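Local coordinates for protein GH127 beta-L-arabinofuranoside (Geobacillus stearothermophilus, PDB 4QK0) that probably hydrolyses beta-L-arabinofuranosidic bonds, releasing L-arabinose from its substrates as a glycoside hydrolase of family 127, at residues I338-W343 with A357-R362; A363-T368 with L440-D445. One frame throughout, in Å; residues are numbered along the deposited sequence.

Both contacts are buried and share the helix 354-365, which contact 1 holds from the side and contact 2 takes up near its C-terminal part. Contact 1 lies nearer the centre of the chain and is apolar, built from aliphatic side chains and a selenomethionine between two consecutive helices of the catalytic domain. Contact 2 sits farther out, between a catalytic-domain helix and a loop of the middle domain; its backbones stay well apart, and a pair of waters does much of the bridging. The two touch directly: CG2 of Val-341 packs at 3.7 Å from CB of Ala-363, so that the helix pair and the second contact pack directly against each other.

Contact 1 of 2, residues I338-W343 with A357-R362; sequences IALVFW and ADVMER
The two helical segments run in roughly opposite directions and come close, with CA of Val-341 just 5.0 Å from CA of Met-360. At this closest point Val-341 holds its CG1 anti to the backbone N (chi1 173°), and that methyl lies 4.2 Å from CG of Met-360, the two side chains crossing at about a right angle. Met-360, present here as selenomethionine, is extended as far as SE, and rotation about the CG-SE bond (chi3 -69°) then turns the CE methyl aside. The turn brings its CE methyl to 4.0 Å from O of Val-341, a van der Waals contact with a carbonyl that also has Thr-344 OG1 as a hydrogen-bond partner. Farther along helix 334-350 the same side chain rests on Thr-344, Arg-345 and Leu-348. The second pair is Leu-340 with Val-359. CG1 of Val-359 meets the branched end of the leucine, 3.8 Å from its CD2 and 4.0 Å from its CD1, so that a single methyl sits against the whole fork. These side chains, too, cross at about a right angle. The acidic side chains of 357-362 find their partners outside this contact: Asp-358 and Glu-361 both form salt bridges with Arg-486 of strand 479-486, and Glu-361 also bonds Trp-490 NE1. On the other helix, Trp-343 turns to the aromatic rings of Tyr-273 and Trp-296. Helices 334-350 and 354-365 thus form an antiparallel helical hairpin within the catalytic domain. That domain belongs to the six-hairpin glycosidase clan, whose members are built on an (alpha/alpha)6 barrel. Hydrophobic packing alone joins these two segments across the hairpin, through shape rather than directed bonds, while the acidic side chains tie one of its helices to neighbouring parts of the chain.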
loop_
_atom_site.group_PDB
_atom_site.type_symbol
_atom_site.label_atom_id
_atom_site.label_comp_id
_atom_site.label_asym_id
_atom_site.label_seq_id
_atom_site.Cartn_x
_atom_site.Cartn_y
_atom_site.Cartn_z
ATOM N N ILE A 338 10.093 5.910 -20.383
ATOM C CA ILE A 338 10.348 6.511 -21.659
ATOM C C ILE A 338 10.856 7.922 -21.432
ATOM O O ILE A 338 11.830 8.369 -22.044
ATOM C CB ILE A 338 9.067 6.521 -22.501
ATOM C CG1 ILE A 338 8.647 5.095 -22.860
ATOM C CG2 ILE A 338 9.233 7.379 -23.735
ATOM C CD1 ILE A 338 7.263 5.039 -23.496
ATOM N N ALA A 339 10.188 8.677 -20.561
ATOM C CA ALA A 339 10.616 10.069 -20.308
ATOM C C ALA A 339 12.036 10.114 -19.722
ATOM O O ALA A 339 12.806 11.031 -20.001
ATOM C CB ALA A 339 9.675 10.746 -19.357
ATOM N N LEU A 340 12.399 9.107 -18.937
ATOM C CA LEU A 340 13.750 9.075 -18.410
ATOM C C LEU A 340 14.745 8.921 -19.555
ATOM O O LEU A 340 15.803 9.525 -19.569
ATOM C CB LEU A 340 13.891 7.972 -17.412
ATOM C CG LEU A 340 15.233 7.661 -16.769
ATOM C CD1 LEU A 340 15.802 8.888 -16.064
ATOM C CD2 LEU A 340 15.066 6.516 -15.788
ATOM N N VAL A 341 14.407 8.107 -20.525
ATOM C CA VAL A 341 15.284 7.961 -21.671
ATOM C C VAL A 341 15.502 9.330 -22.370
ATOM O O VAL A 341 16.639 9.676 -22.705
ATOM C CB VAL A 341 14.732 6.957 -22.670
ATOM C CG1 VAL A 341 15.580 6.949 -23.958
ATOM C CG2 VAL A 341 14.720 5.557 -22.049
ATOM N N PHE A 342 14.430 10.072 -22.591
ATOM C CA PHE A 342 14.534 11.395 -23.218
ATOM C C PHE A 342 15.473 12.288 -22.394
ATOM O O PHE A 342 16.298 13.002 -22.957
ATOM C CB PHE A 342 13.203 12.128 -23.359
ATOM C CG PHE A 342 12.150 11.410 -24.174
ATOM C CD1 PHE A 342 12.483 10.558 -25.219
ATOM C CD2 PHE A 342 10.805 11.613 -23.895
ATOM C CE1 PHE A 342 11.487 9.919 -25.968
ATOM C CE2 PHE A 342 9.793 10.981 -24.656
ATOM C CZ PHE A 342 10.144 10.140 -25.700
ATOM N N TRP A 343 15.307 12.271 -21.086
ATOM C CA TRP A 343 16.114 13.088 -20.205
ATOM C C TRP A 343 17.580 12.738 -20.356
ATOM O O TRP A 343 18.407 13.639 -20.516
ATOM C CB TRP A 343 15.699 12.875 -18.785
ATOM C CG TRP A 343 16.353 13.767 -17.821
ATOM C CD1 TRP A 343 16.952 14.970 -18.078
ATOM C CD2 TRP A 343 16.418 13.592 -16.401
ATOM N NE1 TRP A 343 17.381 15.533 -16.913
ATOM C CE2 TRP A 343 17.059 14.727 -15.866
ATOM C CE3 TRP A 343 15.960 12.604 -15.529
ATOM C CZ2 TRP A 343 17.304 14.886 -14.475
ATOM C CZ3 TRP A 343 16.198 12.755 -14.151
ATOM C CH2 TRP A 343 16.850 13.891 -13.637
ATOM N N ALA A 357 24.301 7.418 -19.926
ATOM C CA ALA A 357 23.962 6.435 -20.917
ATOM C C ALA A 357 23.686 5.090 -20.243
ATOM O O ALA A 357 22.963 4.281 -20.786
ATOM C CB ALA A 357 25.062 6.324 -21.980
ATOM N N ASP A 358 24.287 4.862 -19.091
ATOM C CA ASP A 358 24.074 3.659 -18.293
ATOM C C ASP A 358 22.621 3.587 -17.877
ATOM O O ASP A 358 21.982 2.550 -18.086
ATOM C CB ASP A 358 24.976 3.611 -17.070
ATOM C CG ASP A 358 26.433 3.298 -17.426
ATOM O OD1 ASP A 358 26.754 2.792 -18.567
ATOM O OD2 ASP A 358 27.272 3.519 -16.524
ATOM N N VAL A 359 22.079 4.701 -17.439
ATOM C CA VAL A 359 20.661 4.802 -17.117
ATOM C C VAL A 359 19.772 4.663 -18.331
ATOM O O VAL A 359 18.728 3.959 -18.294
ATOM C CB VAL A 359 20.364 6.079 -16.356
ATOM C CG1 VAL A 359 18.893 6.287 -16.137
ATOM C CG2 VAL A 359 21.013 5.985 -14.993
HETATM N N MSE A 360 20.128 5.345 -19.407
HETATM C CA MSE A 360 19.378 5.248 -20.626
HETATM C C MSE A 360 19.242 3.783 -20.966
HETATM O O MSE A 360 18.160 3.334 -21.341
HETATM C CB MSE A 360 20.176 5.984 -21.732
HETATM C CG MSE A 360 19.509 5.897 -23.076
HETATM SE SE MSE A 360 20.527 6.741 -24.551
HETATM C CE MSE A 360 20.256 8.439 -23.915
ATOM N N GLU A 361 20.366 3.047 -20.910
ATOM C CA GLU A 361 20.389 1.650 -21.312
ATOM C C GLU A 361 19.548 0.813 -20.354
ATOM O O GLU A 361 18.762 -0.046 -20.779
ATOM C CB GLU A 361 21.821 1.169 -21.353
ATOM C CG GLU A 361 22.023 -0.319 -21.495
ATOM C CD GLU A 361 23.482 -0.691 -21.582
ATOM O OE1 GLU A 361 24.159 -0.661 -20.516
ATOM O OE2 GLU A 361 23.959 -1.059 -22.708
ATOM N N ARG A 362 19.693 1.058 -19.045
ATOM C CA ARG A 362 18.830 0.387 -18.035
ATOM C C ARG A 362 17.314 0.540 -18.359
ATOM O O ARG A 362 16.589 -0.453 -18.429
ATOM C CB ARG A 362 19.136 0.941 -16.680
ATOM C CG ARG A 362 18.450 0.263 -15.518
ATOM C CD ARG A 362 18.752 0.966 -14.207
ATOM N NE ARG A 362 20.120 0.796 -13.760
ATOM C CZ ARG A 362 20.647 -0.351 -13.339
ATOM N NH1 ARG A 362 19.919 -1.485 -13.248
ATOM N NH2 ARG A 362 21.905 -0.385 -12.949
#

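Contact 2 of 2, residues A363-T368 with L440-D445; sequences ALYNGT and LYVGSD
The hydroxyl of Tyr-365 is gripped by three groups: two waters that lead to the backbone of Tyr-441, and the indole NE1 of Trp-23. One water lies 2.6 Å from Tyr-365 OH and donates to Tyr-441 O at 2.7 Å. The other accepts from Tyr-441 N at 3.1 Å and stands a longer 3.2 Å from Tyr-365 OH. The backbone N and O of Tyr-441 are thereby both linked to one phenol. With CG anti to its own carbonyl carbon (chi1 -70°), the tyrosine reaches out from the last turns of helix 354-365, and its hydroxyl also touches CG2 of Val-442 at 3.7 Å. Its ring meets that of Trp-23 edge-to-face. Next to it, the CD1 methyls of Leu-364 and Leu-440 meet at 3.6 Å, the two leucines crossing at about a right angle. Tyr-441 sends its own ring away toward Phe-530 and its hydroxyl to Arg-486 O. Gln-459 holds the loop from the neighbouring strand, bonding Leu-440 O and Val-442 N through its side-chain amide. The C-terminal part of the catalytic-domain helix and the middle-domain loop before strand 444-450 are therefore coupled by a leucine pair and a hydrated phenol, the waters relaying hydrogen bonds between the phenol and the backbone of Tyr-441, which do not bond each other directly.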
loop_
_atom_site.group_PDB
_atom_site.type_symbol
_atom_site.label_atom_id
_atom_site.label_comp_id
_atom_site.label_asym_id
_atom_site.label_seq_id
_atom_site.Cartn_x
_atom_site.Cartn_y
_atom_site.Cartn_z
ATOM N N ALA A 363 16.870 1.745 -18.643
ATOM C CA ALA A 363 15.476 1.955 -18.995
ATOM C C ALA A 363 15.067 1.287 -20.292
ATOM O O ALA A 363 13.986 0.653 -20.392
ATOM C CB ALA A 363 15.123 3.411 -19.043
ATOM N N LEU A 364 15.961 1.333 -21.254
ATOM C CA LEU A 364 15.686 0.775 -22.549
ATOM C C LEU A 364 15.522 -0.727 -22.578
ATOM O O LEU A 364 14.677 -1.247 -23.348
ATOM C CB LEU A 364 16.790 1.156 -23.548
ATOM C CG LEU A 364 16.715 2.553 -24.172
ATOM C CD1 LEU A 364 17.980 2.765 -25.029
ATOM C CD2 LEU A 364 15.489 2.746 -25.051
ATOM N N TYR A 365 16.340 -1.435 -21.825
ATOM C CA TYR A 365 16.343 -2.887 -21.867
ATOM C C TYR A 365 15.502 -3.512 -20.721
ATOM O O TYR A 365 15.504 -4.764 -20.548
ATOM C CB TYR A 365 17.784 -3.467 -21.855
ATOM C CG TYR A 365 18.582 -3.216 -23.147
ATOM C CD1 TYR A 365 19.245 -2.028 -23.335
ATOM C CD2 TYR A 365 18.594 -4.131 -24.185
ATOM C CE1 TYR A 365 19.955 -1.774 -24.497
ATOM C CE2 TYR A 365 19.303 -3.897 -25.356
ATOM C CZ TYR A 365 19.980 -2.702 -25.511
ATOM O OH TYR A 365 20.694 -2.382 -26.653
ATOM N N ASN A 366 14.799 -2.682 -19.958
ATOM C CA ASN A 366 14.064 -3.175 -18.775
ATOM C C ASN A 366 12.740 -2.520 -18.651
ATOM O O ASN A 366 11.791 -2.970 -19.257
ATOM C CB ASN A 366 14.898 -3.021 -17.526
ATOM C CG ASN A 366 16.198 -3.826 -17.612
ATOM O OD1 ASN A 366 16.215 -5.038 -17.369
ATOM N ND2 ASN A 366 17.311 -3.143 -17.905
ATOM N N GLY A 367 12.645 -1.395 -17.995
ATOM C CA GLY A 367 11.341 -0.825 -17.671
ATOM C C GLY A 367 10.547 -0.094 -18.716
ATOM O O GLY A 367 9.485 0.487 -18.389
ATOM N N THR A 368 11.069 -0.005 -19.936
ATOM C CA THR A 368 10.292 0.583 -21.032
ATOM C C THR A 368 9.632 -0.592 -21.755
ATOM O O THR A 368 8.432 -0.658 -21.827
ATOM C CB THR A 368 11.134 1.384 -22.070
ATOM O OG1 THR A 368 12.239 0.575 -22.505
ATOM C CG2 THR A 368 11.651 2.667 -21.467
ATOM N N LEU A 440 25.205 3.214 -27.267
ATOM C CA LEU A 440 24.572 1.878 -27.170
ATOM C C LEU A 440 25.231 0.881 -28.116
ATOM O O LEU A 440 25.770 1.249 -29.199
ATOM C CB LEU A 440 23.108 1.990 -27.531
ATOM C CG LEU A 440 22.266 3.023 -26.734
ATOM C CD1 LEU A 440 20.838 3.091 -27.203
ATOM C CD2 LEU A 440 22.272 2.712 -25.273
ATOM N N TYR A 441 25.277 -0.358 -27.654
ATOM C CA TYR A 441 25.895 -1.420 -28.391
ATOM C C TYR A 441 24.779 -2.251 -29.064
ATOM O O TYR A 441 24.104 -3.047 -28.465
ATOM C CB TYR A 441 26.824 -2.224 -27.499
ATOM C CG TYR A 441 27.983 -1.358 -27.092
ATOM C CD1 TYR A 441 28.909 -0.940 -28.023
ATOM C CD2 TYR A 441 28.115 -0.885 -25.799
ATOM C CE1 TYR A 441 29.953 -0.091 -27.671
ATOM C CE2 TYR A 441 29.151 -0.023 -25.441
ATOM C CZ TYR A 441 30.085 0.346 -26.399
ATOM O OH TYR A 441 31.092 1.208 -26.077
ATOM N N VAL A 442 24.585 -1.935 -30.325
ATOM C CA VAL A 442 23.445 -2.353 -31.110
ATOM C C VAL A 442 23.990 -2.537 -32.507
ATOM O O VAL A 442 24.609 -1.614 -33.037
ATOM C CB VAL A 442 22.374 -1.249 -31.202
ATOM C CG1 VAL A 442 21.232 -1.714 -32.090
ATOM C CG2 VAL A 442 21.840 -0.887 -29.830
ATOM N N GLY A 443 23.779 -3.718 -33.064
ATOM C CA GLY A 443 24.117 -4.015 -34.446
ATOM C C GLY A 443 23.530 -2.937 -35.346
ATOM O O GLY A 443 22.333 -2.732 -35.362
ATOM N N SER A 444 24.392 -2.200 -36.040
ATOM C CA SER A 444 23.973 -1.017 -36.794
ATOM C C SER A 444 25.113 -0.416 -37.608
ATOM O O SER A 444 26.277 -0.781 -37.443
ATOM C CB SER A 444 23.518 0.056 -35.840
ATOM O OG SER A 444 24.571 0.390 -34.940
ATOM N N ASP A 445 24.757 0.511 -38.483
ATOM C CA ASP A 445 25.754 1.361 -39.085
ATOM C C ASP A 445 25.321 2.796 -39.225
ATOM O O ASP A 445 24.129 3.149 -39.176
ATOM C CB ASP A 445 26.311 0.789 -40.379
ATOM C CG ASP A 445 25.254 0.468 -41.370
ATOM O OD1 ASP A 445 24.530 1.405 -41.740
ATOM O OD2 ASP A 445 25.159 -0.705 -41.763
HETATM O O HOH W 1 23.177 -0.741 -25.375
HETATM O O HOH W 2 21.671 -4.189 -28.223
#